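Local coordinates for angiogenin-1 (Salmo salar, PDB 7BFK), which probably cleaves RNA as a secreted endonuclease of the pancreatic ribonuclease family, at residues N4-H14 and F111-I121; Q53-G61 and L69-S77. All blocks are in the same frame, centred on the assembly; numbering follows the deposited sequence.

Interaction 1 (N4-H14 and F111-I121); sequences NQQYNHFLKQH and FPVHYDGDVDI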
loop_
_atom_site.group_PDB
_atom_site.type_symbol
_atom_site.label_atom_id
_atom_site.label_comp_id
_atom_site.label_asym_id
_atom_site.label_seq_id
_atom_site.Cartn_x
_atom_site.Cartn_y
_atom_site.Cartn_z
ATOM N N ASN A 4 8.187 7.814 12.972
ATOM C CA ASN A 4 6.785 8.193 12.701
ATOM C C ASN A 4 6.042 6.878 12.594
ATOM O O ASN A 4 6.210 6.194 11.584
ATOM C CB ASN A 4 6.580 9.062 11.470
ATOM C CG ASN A 4 5.123 9.464 11.332
ATOM O OD1 ASN A 4 4.232 8.620 11.417
ATOM N ND2 ASN A 4 4.870 10.750 11.148
ATOM N N GLN A 5 5.253 6.537 13.604
ATOM C CA GLN A 5 4.574 5.229 13.674
ATOM C C GLN A 5 3.664 5.036 12.443
ATOM O O GLN A 5 3.455 3.879 12.066
ATOM C CB GLN A 5 3.811 5.104 14.986
ATOM C CG GLN A 5 3.400 3.671 15.279
ATOM C CD GLN A 5 4.590 2.740 15.308
ATOM O OE1 GLN A 5 4.543 1.625 14.785
ATOM N NE2 GLN A 5 5.681 3.205 15.903
ATOM N N GLN A 6 3.121 6.113 11.870
ATOM C CA GLN A 6 2.238 6.028 10.671
ATOM C C GLN A 6 3.084 5.634 9.461
ATOM O O GLN A 6 2.564 4.948 8.556
ATOM C CB GLN A 6 1.443 7.313 10.468
ATOM C CG GLN A 6 0.165 7.307 11.287
ATOM C CD GLN A 6 -0.556 8.629 11.329
ATOM O OE1 GLN A 6 -0.019 9.681 10.960
ATOM N NE2 GLN A 6 -1.784 8.582 11.820
ATOM N N TYR A 7 4.358 5.995 9.470
ATOM C CA TYR A 7 5.313 5.578 8.407
ATOM C C TYR A 7 5.543 4.073 8.550
ATOM O O TYR A 7 5.447 3.365 7.546
ATOM C CB TYR A 7 6.612 6.375 8.461
ATOM C CG TYR A 7 7.619 5.954 7.427
ATOM C CD1 TYR A 7 7.226 5.671 6.129
ATOM C CD2 TYR A 7 8.964 5.837 7.740
ATOM C CE1 TYR A 7 8.137 5.276 5.168
ATOM C CE2 TYR A 7 9.894 5.469 6.786
ATOM C CZ TYR A 7 9.479 5.185 5.492
ATOM O OH TYR A 7 10.379 4.800 4.544
ATOM N N ASN A 8 5.826 3.584 9.768
ATOM C CA ASN A 8 6.002 2.126 10.009
ATOM C C ASN A 8 4.732 1.388 9.572
ATOM O O ASN A 8 4.832 0.318 8.946
ATOM C CB ASN A 8 6.341 1.798 11.466
ATOM C CG ASN A 8 7.741 2.236 11.831
ATOM O OD1 ASN A 8 8.004 3.427 12.025
ATOM N ND2 ASN A 8 8.650 1.275 11.898
ATOM N N HIS A 9 3.570 1.930 9.918
ATOM C CA HIS A 9 2.266 1.327 9.544
ATOM C C HIS A 9 2.177 1.281 7.999
ATOM O O HIS A 9 1.782 0.253 7.453
ATOM C CB HIS A 9 1.123 2.109 10.183
ATOM C CG HIS A 9 -0.124 1.301 10.332
ATOM N ND1 HIS A 9 -0.388 0.195 9.537
ATOM C CD2 HIS A 9 -1.202 1.462 11.126
ATOM C CE1 HIS A 9 -1.560 -0.311 9.863
ATOM N NE2 HIS A 9 -2.087 0.454 10.832
ATOM N N PHE A 10 2.550 2.361 7.335
ATOM C CA PHE A 10 2.525 2.472 5.847
ATOM C C PHE A 10 3.410 1.383 5.239
ATOM O O PHE A 10 2.947 0.653 4.359
ATOM C CB PHE A 10 2.960 3.860 5.402
ATOM C CG PHE A 10 3.023 4.009 3.904
ATOM C CD1 PHE A 10 4.121 3.563 3.191
ATOM C CD2 PHE A 10 1.957 4.563 3.207
ATOM C CE1 PHE A 10 4.153 3.665 1.806
ATOM C CE2 PHE A 10 2.000 4.677 1.820
ATOM C CZ PHE A 10 3.091 4.232 1.131
ATOM N N LEU A 11 4.651 1.246 5.728
ATOM C CA LEU A 11 5.586 0.223 5.210
ATOM C C LEU A 11 4.980 -1.167 5.383
ATOM O O LEU A 11 5.033 -1.947 4.419
ATOM C CB LEU A 11 6.920 0.346 5.940
ATOM C CG LEU A 11 7.683 1.634 5.697
ATOM C CD1 LEU A 11 8.983 1.629 6.500
ATOM C CD2 LEU A 11 7.984 1.813 4.202
ATOM N N LYS A 12 4.432 -1.479 6.559
ATOM C CA LYS A 12 3.840 -2.812 6.849
ATOM C C LYS A 12 2.677 -3.080 5.886
ATOM O O LYS A 12 2.588 -4.168 5.354
ATOM C CB LYS A 12 3.312 -2.892 8.287
ATOM C CG LYS A 12 4.356 -3.016 9.394
ATOM C CD LYS A 12 3.728 -2.790 10.780
ATOM C CE LYS A 12 4.714 -2.531 11.902
ATOM N NZ LYS A 12 5.239 -3.785 12.492
ATOM N N GLN A 13 1.821 -2.091 5.666
ATOM C CA GLN A 13 0.629 -2.233 4.790
ATOM C C GLN A 13 0.979 -2.207 3.284
ATOM O O GLN A 13 0.288 -2.910 2.536
ATOM C CB GLN A 13 -0.320 -1.085 5.083
ATOM C CG GLN A 13 -1.626 -1.168 4.329
ATOM C CD GLN A 13 -2.680 -0.377 5.056
ATOM O OE1 GLN A 13 -3.164 0.640 4.577
ATOM N NE2 GLN A 13 -2.988 -0.817 6.263
ATOM N N HIS A 14 1.998 -1.453 2.843
ATOM C CA HIS A 14 2.184 -1.176 1.393
ATOM C C HIS A 14 3.594 -1.378 0.841
ATOM O O HIS A 14 3.736 -1.127 -0.359
ATOM C CB HIS A 14 1.777 0.272 1.088
ATOM C CG HIS A 14 0.334 0.546 1.319
ATOM N ND1 HIS A 14 -0.649 -0.032 0.551
ATOM C CD2 HIS A 14 -0.299 1.354 2.188
ATOM C CE1 HIS A 14 -1.822 0.359 0.986
ATOM N NE2 HIS A 14 -1.635 1.214 1.976
ATOM N N PHE A 111 7.474 11.877 5.639
ATOM C CA PHE A 111 6.951 10.505 5.899
ATOM C C PHE A 111 5.697 10.142 5.109
ATOM O O PHE A 111 4.636 10.739 5.270
ATOM C CB PHE A 111 6.566 10.323 7.373
ATOM C CG PHE A 111 7.705 10.415 8.352
ATOM C CD1 PHE A 111 8.595 9.362 8.506
ATOM C CD2 PHE A 111 7.867 11.542 9.151
ATOM C CE1 PHE A 111 9.640 9.441 9.416
ATOM C CE2 PHE A 111 8.908 11.615 10.065
ATOM C CZ PHE A 111 9.796 10.568 10.192
ATOM N N PRO A 112 5.781 9.105 4.250
ATOM C CA PRO A 112 4.594 8.498 3.670
ATOM C C PRO A 112 3.702 8.026 4.825
ATOM O O PRO A 112 4.244 7.503 5.796
ATOM C CB PRO A 112 5.133 7.300 2.877
ATOM C CG PRO A 112 6.557 7.691 2.551
ATOM C CD PRO A 112 7.027 8.513 3.739
ATOM N N VAL A 113 2.390 8.218 4.709
ATOM C CA VAL A 113 1.397 7.817 5.750
ATOM C C VAL A 113 0.118 7.324 5.093
ATOM O O VAL A 113 -0.170 7.723 3.962
ATOM C CB VAL A 113 1.095 8.992 6.711
ATOM C CG1 VAL A 113 2.285 9.304 7.582
ATOM C CG2 VAL A 113 0.653 10.238 5.961
ATOM N N HIS A 114 -0.643 6.504 5.825
ATOM C CA HIS A 114 -2.002 6.024 5.460
ATOM C C HIS A 114 -2.869 6.172 6.718
ATOM O O HIS A 114 -2.458 5.681 7.786
ATOM C CB HIS A 114 -1.971 4.591 4.907
ATOM C CG HIS A 114 -1.759 3.559 5.966
ATOM N ND1 HIS A 114 -2.812 2.955 6.624
ATOM C CD2 HIS A 114 -0.633 3.050 6.510
ATOM C CE1 HIS A 114 -2.340 2.104 7.516
ATOM N NE2 HIS A 114 -1.010 2.145 7.466
ATOM N N TYR A 115 -3.995 6.866 6.614
ATOM C CA TYR A 115 -4.900 7.146 7.755
ATOM C C TYR A 115 -6.039 6.120 7.794
ATOM O O TYR A 115 -6.931 6.179 6.924
ATOM C CB TYR A 115 -5.418 8.582 7.668
ATOM C CG TYR A 115 -4.353 9.642 7.808
ATOM C CD1 TYR A 115 -3.561 9.703 8.943
ATOM C CD2 TYR A 115 -4.168 10.614 6.836
ATOM C CE1 TYR A 115 -2.592 10.682 9.099
ATOM C CE2 TYR A 115 -3.204 11.604 6.978
ATOM C CZ TYR A 115 -2.417 11.640 8.117
ATOM O OH TYR A 115 -1.461 12.601 8.281
ATOM N N ASP A 116 -5.981 5.204 8.771
ATOM C CA ASP A 116 -7.015 4.168 9.062
ATOM C C ASP A 116 -6.777 2.896 8.243
ATOM O O ASP A 116 -7.512 1.911 8.471
ATOM C CB ASP A 116 -8.432 4.700 8.822
ATOM C CG ASP A 116 -8.987 5.504 9.984
ATOM O OD1 ASP A 116 -8.596 5.210 11.136
ATOM O OD2 ASP A 116 -9.799 6.420 9.731
ATOM N N GLY A 117 -5.809 2.906 7.325
ATOM C CA GLY A 117 -5.523 1.751 6.453
ATOM C C GLY A 117 -6.808 1.104 5.942
ATOM O O GLY A 117 -6.780 -0.112 5.642
ATOM N N ASP A 118 -7.904 1.873 5.901
ATOM C CA ASP A 118 -9.223 1.450 5.353
ATOM C C ASP A 118 -9.257 1.808 3.859
ATOM O O ASP A 118 -10.225 1.438 3.183
ATOM C CB ASP A 118 -10.394 2.067 6.124
ATOM C CG ASP A 118 -10.280 3.566 6.363
ATOM O OD1 ASP A 118 -9.282 4.161 5.910
ATOM O OD2 ASP A 118 -11.186 4.126 7.020
ATOM N N VAL A 119 -8.261 2.545 3.365
ATOM C CA VAL A 119 -8.163 2.840 1.908
ATOM C C VAL A 119 -6.854 2.215 1.409
ATOM O O VAL A 119 -6.327 1.295 2.060
ATOM C CB VAL A 119 -8.306 4.339 1.558
ATOM C CG1 VAL A 119 -8.263 4.587 0.046
ATOM C CG2 VAL A 119 -9.591 4.928 2.127
ATOM N N ASP A 120 -6.341 2.697 0.303
ATOM C CA ASP A 120 -5.182 2.072 -0.353
ATOM C C ASP A 120 -4.391 3.187 -1.034
ATOM O O ASP A 120 -4.916 4.303 -1.203
ATOM C CB ASP A 120 -5.718 1.016 -1.331
ATOM C CG ASP A 120 -4.699 0.118 -1.980
ATOM O OD1 ASP A 120 -3.571 0.037 -1.441
ATOM O OD2 ASP A 120 -5.049 -0.503 -3.043
ATOM N N ILE A 121 -3.178 2.895 -1.447
ATOM C CA ILE A 121 -2.403 3.871 -2.237
ATOM C C ILE A 121 -3.036 3.894 -3.625
ATOM O O ILE A 121 -3.804 2.965 -3.944
ATOM C CB ILE A 121 -0.919 3.496 -2.262
ATOM C CG1 ILE A 121 -0.713 2.122 -2.879
ATOM C CG2 ILE A 121 -0.337 3.562 -0.845
ATOM C CD1 ILE A 121 0.716 1.860 -3.252
#
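N4 CB sits over one face of the F111 ring, 3.4 Å from the F111 ring centroid and only 5° off the ring normal. This CH-pi contact meets the start of helix 5-14, where N4 is the N-cap: its OD1 accepts from Y7 N (3.3 Å) and more weakly from Q6 N, so one side chain both closes the helix end and rests on F111. One turn on, Y7 lies alongside P112, its CE1 3.7 Å from P112 CD, while its ring meets F111 obliquely. Y7 CA makes a CA-H...O contact with P112 O, a buried oxygen without a hydrogen-bond partner.

F10 carries the middle of the contact. With CG anti to the backbone N (chi1 177°), its ring offers one face to P112 CB, 3.8 Å from the F10 centroid; I121 CG2 approaches the same ring obliquely. That CG2 also stands over the face of H14, 3.7 Å from the H14 centroid, and so joins the two rings.

H114, poorly ordered in the crystal, points toward the helix, its CD2 3.3 Å from F10 CA. Its edge is directed at the face of H9, with planes at 87° and H114 NE2 2.9 Å from H9 ND1. Q13 OE1 lies above the H114 ring, and H14 turns its own edge toward an H114 face. H14 ND1 is held by T45 O, while D120 OD1 meets the edge of H14 at CE1; D120 OD2 forms a salt bridge with K43 NZ and a hydrogen bond with T45 OG1.

An N-terminal helix bringing one histidine beside another from the C-terminal part, with a lysine nearby, is characteristic of the pancreatic ribonuclease active site; H14, H114 and K41 probably correspond to the catalytic trio of the family.

Interaction 2 (Q53-G61 and L69-S77); sequences QVQAICTGG and LVQSNKPFS
I57 makes the apolar part of the contact with both arms of its side chain. Its CG2 branch, anti to the backbone N, slides past V70, with CG2 3.8 Å from V70 CG1. The other branch, CG1 and CD1, leans on S72 CB and ends against the F76 ring, where I57 CD1 comes within 3.8 Å of F76 CE1. F76 approaches from the opposite direction to I57, its edge turned toward the backbone of Q53, whose O lies near the ring plane, 3.7 Å from F76 CZ. V54 CG2 only grazes the ring obliquely.

The polar part gathers on one carbonyl. G61 O accepts from N73 N at 2.8 Å, nearly straight at 163°, the donor tilted 23° from the carbonyl plane. A water donates to the same oxygen and accepts from K74 N, bridging the two backbones. Within 69-77, S72 OG gives its hydrogen to K74 O (2.8 Å) and takes one from V103 N. The N73 side chain, packed beside G61, is held at OD1 by T63 OG1. Within 53-61, A56 O accepts from T59 N and G61 N, which arrive from opposite faces of its plane and round off the turn.

The division implies that I57, V70 and F76 form an apolar patch that is only partly buried, while main-chain hydrogen bonds and water fasten to the strand end a turn that relies on its glycines, G60 and G61.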
loop_
_atom_site.group_PDB
_atom_site.type_symbol
_atom_site.label_atom_id
_atom_site.label_comp_id
_atom_site.label_asym_id
_atom_site.label_seq_id
_atom_site.Cartn_x
_atom_site.Cartn_y
_atom_site.Cartn_z
ATOM N N GLN A 53 13.299 4.339 -1.056
ATOM C CA GLN A 53 12.786 4.677 -2.407
ATOM C C GLN A 53 11.388 5.275 -2.262
ATOM O O GLN A 53 11.032 6.181 -3.032
ATOM C CB GLN A 53 12.689 3.445 -3.309
ATOM C CG GLN A 53 13.980 2.636 -3.470
ATOM C CD GLN A 53 13.817 1.561 -4.522
ATOM O OE1 GLN A 53 14.154 0.386 -4.320
ATOM N NE2 GLN A 53 13.279 1.955 -5.670
ATOM N N VAL A 54 10.597 4.750 -1.339
ATOM C CA VAL A 54 9.205 5.231 -1.136
ATOM C C VAL A 54 9.246 6.522 -0.311
ATOM O O VAL A 54 8.470 7.436 -0.649
ATOM C CB VAL A 54 8.299 4.149 -0.516
ATOM C CG1 VAL A 54 6.866 4.634 -0.403
ATOM C CG2 VAL A 54 8.354 2.849 -1.312
ATOM N N GLN A 55 10.113 6.620 0.711
ATOM C CA GLN A 55 10.192 7.844 1.552
ATOM C C GLN A 55 10.591 9.014 0.640
ATOM O O GLN A 55 10.046 10.116 0.816
ATOM C CB GLN A 55 11.146 7.684 2.739
ATOM C CG GLN A 55 11.216 8.941 3.610
ATOM C CD GLN A 55 12.005 8.779 4.891
ATOM O OE1 GLN A 55 12.971 8.020 4.971
ATOM N NE2 GLN A 55 11.584 9.500 5.919
ATOM N N ALA A 56 11.438 8.751 -0.352
ATOM C CA ALA A 56 11.955 9.768 -1.296
ATOM C C ALA A 56 10.800 10.455 -2.043
ATOM O O ALA A 56 10.993 11.595 -2.475
ATOM C CB ALA A 56 12.937 9.130 -2.255
ATOM N N ILE A 57 9.651 9.791 -2.215
ATOM C CA ILE A 57 8.467 10.381 -2.918
ATOM C C ILE A 57 8.085 11.693 -2.219
ATOM O O ILE A 57 7.615 12.632 -2.903
ATOM C CB ILE A 57 7.281 9.395 -2.959
ATOM C CG1 ILE A 57 7.598 8.175 -3.820
ATOM C CG2 ILE A 57 6.015 10.096 -3.439
ATOM C CD1 ILE A 57 6.621 7.027 -3.658
ATOM N N CYS A 58 8.292 11.739 -0.912
ATOM C CA CYS A 58 7.946 12.874 -0.029
ATOM C C CYS A 58 9.084 13.910 -0.007
ATOM O O CYS A 58 8.806 15.042 0.365
ATOM C CB CYS A 58 7.652 12.381 1.385
ATOM S SG CYS A 58 6.229 11.257 1.513
ATOM N N THR A 59 10.297 13.552 -0.444
ATOM C CA THR A 59 11.497 14.442 -0.342
ATOM C C THR A 59 12.298 14.536 -1.651
ATOM O O THR A 59 13.506 14.291 -1.604
ATOM C CB THR A 59 12.416 13.967 0.789
ATOM O OG1 THR A 59 12.888 12.650 0.486
ATOM C CG2 THR A 59 11.723 13.962 2.132
ATOM N N GLY A 60 11.660 14.886 -2.769
ATOM C CA GLY A 60 12.357 15.137 -4.046
ATOM C C GLY A 60 11.956 14.187 -5.151
ATOM O O GLY A 60 12.302 14.460 -6.320
ATOM N N GLY A 61 11.241 13.111 -4.824
ATOM C CA GLY A 61 10.904 12.092 -5.818
ATOM C C GLY A 61 9.447 12.100 -6.213
ATOM O O GLY A 61 9.058 11.148 -6.897
ATOM N N LEU A 69 -1.719 14.659 -1.204
ATOM C CA LEU A 69 -1.405 13.520 -2.103
ATOM C C LEU A 69 -0.202 13.879 -2.972
ATOM O O LEU A 69 -0.148 15.012 -3.528
ATOM C CB LEU A 69 -2.624 13.126 -2.942
ATOM C CG LEU A 69 -3.818 12.590 -2.149
ATOM C CD1 LEU A 69 -4.981 12.273 -3.070
ATOM C CD2 LEU A 69 -3.435 11.364 -1.350
ATOM N N VAL A 70 0.730 12.933 -3.084
ATOM C CA VAL A 70 1.970 13.077 -3.874
ATOM C C VAL A 70 2.058 11.880 -4.815
ATOM O O VAL A 70 1.844 10.738 -4.356
ATOM C CB VAL A 70 3.188 13.180 -2.946
ATOM C CG1 VAL A 70 4.447 13.515 -3.720
ATOM C CG2 VAL A 70 2.950 14.200 -1.838
ATOM N N GLN A 71 2.320 12.149 -6.084
ATOM C CA GLN A 71 2.499 11.132 -7.136
ATOM C C GLN A 71 3.995 10.942 -7.335
ATOM O O GLN A 71 4.700 11.948 -7.519
ATOM C CB GLN A 71 1.767 11.595 -8.391
ATOM C CG GLN A 71 2.051 10.778 -9.629
ATOM C CD GLN A 71 1.218 11.259 -10.785
ATOM O OE1 GLN A 71 0.015 11.474 -10.660
ATOM N NE2 GLN A 71 1.851 11.384 -11.934
ATOM N N SER A 72 4.481 9.714 -7.264
ATOM C CA SER A 72 5.905 9.409 -7.495
ATOM C C SER A 72 6.282 9.838 -8.926
ATOM O O SER A 72 5.453 9.689 -9.864
ATOM C CB SER A 72 6.204 7.943 -7.229
ATOM O OG SER A 72 5.567 7.140 -8.187
ATOM N N ASN A 73 7.488 10.375 -9.095
ATOM C CA ASN A 73 7.989 10.840 -10.405
ATOM C C ASN A 73 8.495 9.638 -11.195
ATOM O O ASN A 73 8.589 9.736 -12.421
ATOM C CB ASN A 73 9.051 11.923 -10.230
ATOM C CG ASN A 73 8.459 13.215 -9.735
ATOM O OD1 ASN A 73 7.285 13.493 -9.963
ATOM N ND2 ASN A 73 9.270 14.015 -9.067
ATOM N N LYS A 74 8.807 8.534 -10.518
ATOM C CA LYS A 74 9.232 7.296 -11.208
ATOM C C LYS A 74 8.189 6.220 -10.955
ATOM O O LYS A 74 7.526 6.214 -9.922
ATOM C CB LYS A 74 10.646 6.889 -10.783
ATOM C CG LYS A 74 11.716 7.909 -11.156
ATOM C CD LYS A 74 13.131 7.426 -10.972
ATOM C CE LYS A 74 13.564 6.425 -12.023
ATOM N NZ LYS A 74 13.691 7.048 -13.364
ATOM N N PRO A 75 7.993 5.306 -11.914
ATOM C CA PRO A 75 7.084 4.186 -11.728
ATOM C C PRO A 75 7.718 3.122 -10.822
ATOM O O PRO A 75 8.936 3.032 -10.767
ATOM C CB PRO A 75 6.892 3.664 -13.150
ATOM C CG PRO A 75 8.212 3.964 -13.815
ATOM C CD PRO A 75 8.653 5.291 -13.236
ATOM N N PHE A 76 6.877 2.352 -10.142
ATOM C CA PHE A 76 7.252 1.242 -9.248
ATOM C C PHE A 76 6.598 -0.050 -9.748
ATOM O O PHE A 76 5.530 0.019 -10.401
ATOM C CB PHE A 76 6.773 1.522 -7.810
ATOM C CG PHE A 76 7.551 2.568 -7.067
ATOM C CD1 PHE A 76 7.253 3.913 -7.209
ATOM C CD2 PHE A 76 8.616 2.213 -6.247
ATOM C CE1 PHE A 76 7.986 4.871 -6.527
ATOM C CE2 PHE A 76 9.344 3.181 -5.565
ATOM C CZ PHE A 76 9.030 4.504 -5.713
ATOM N N SER A 77 7.240 -1.195 -9.516
ATOM C CA SER A 77 6.590 -2.511 -9.659
ATOM C C SER A 77 5.623 -2.627 -8.494
ATOM O O SER A 77 6.052 -2.360 -7.356
ATOM C CB SER A 77 7.541 -3.675 -9.646
ATOM O OG SER A 77 8.217 -3.769 -10.868
HETATM O O HOH W 1 9.640 8.542 -7.364
#

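The two interactions show how one small sheet protein uses different chemistry in different places. Both are partly buried, interaction 1 the deeper and interaction 2 nearer the surface. Interaction 1, its centre about 7 Å from the centre of the chain, lays helix 5-14 against strand 111-113 and the loop beyond it; rings and imidazoles dominate, and no clear hydrogen bond crosses it. Interaction 2, its centre about 13 Å from that point, joins helix 51-55 and the turn after it to strands 69-72 and 76-85, mixing an apolar patch with a backbone and water link. They share the sheet and adjoin: F10 CE1 packs 3.6 Å from V54 CG1, and the C58-C107 disulfide lies beside P112.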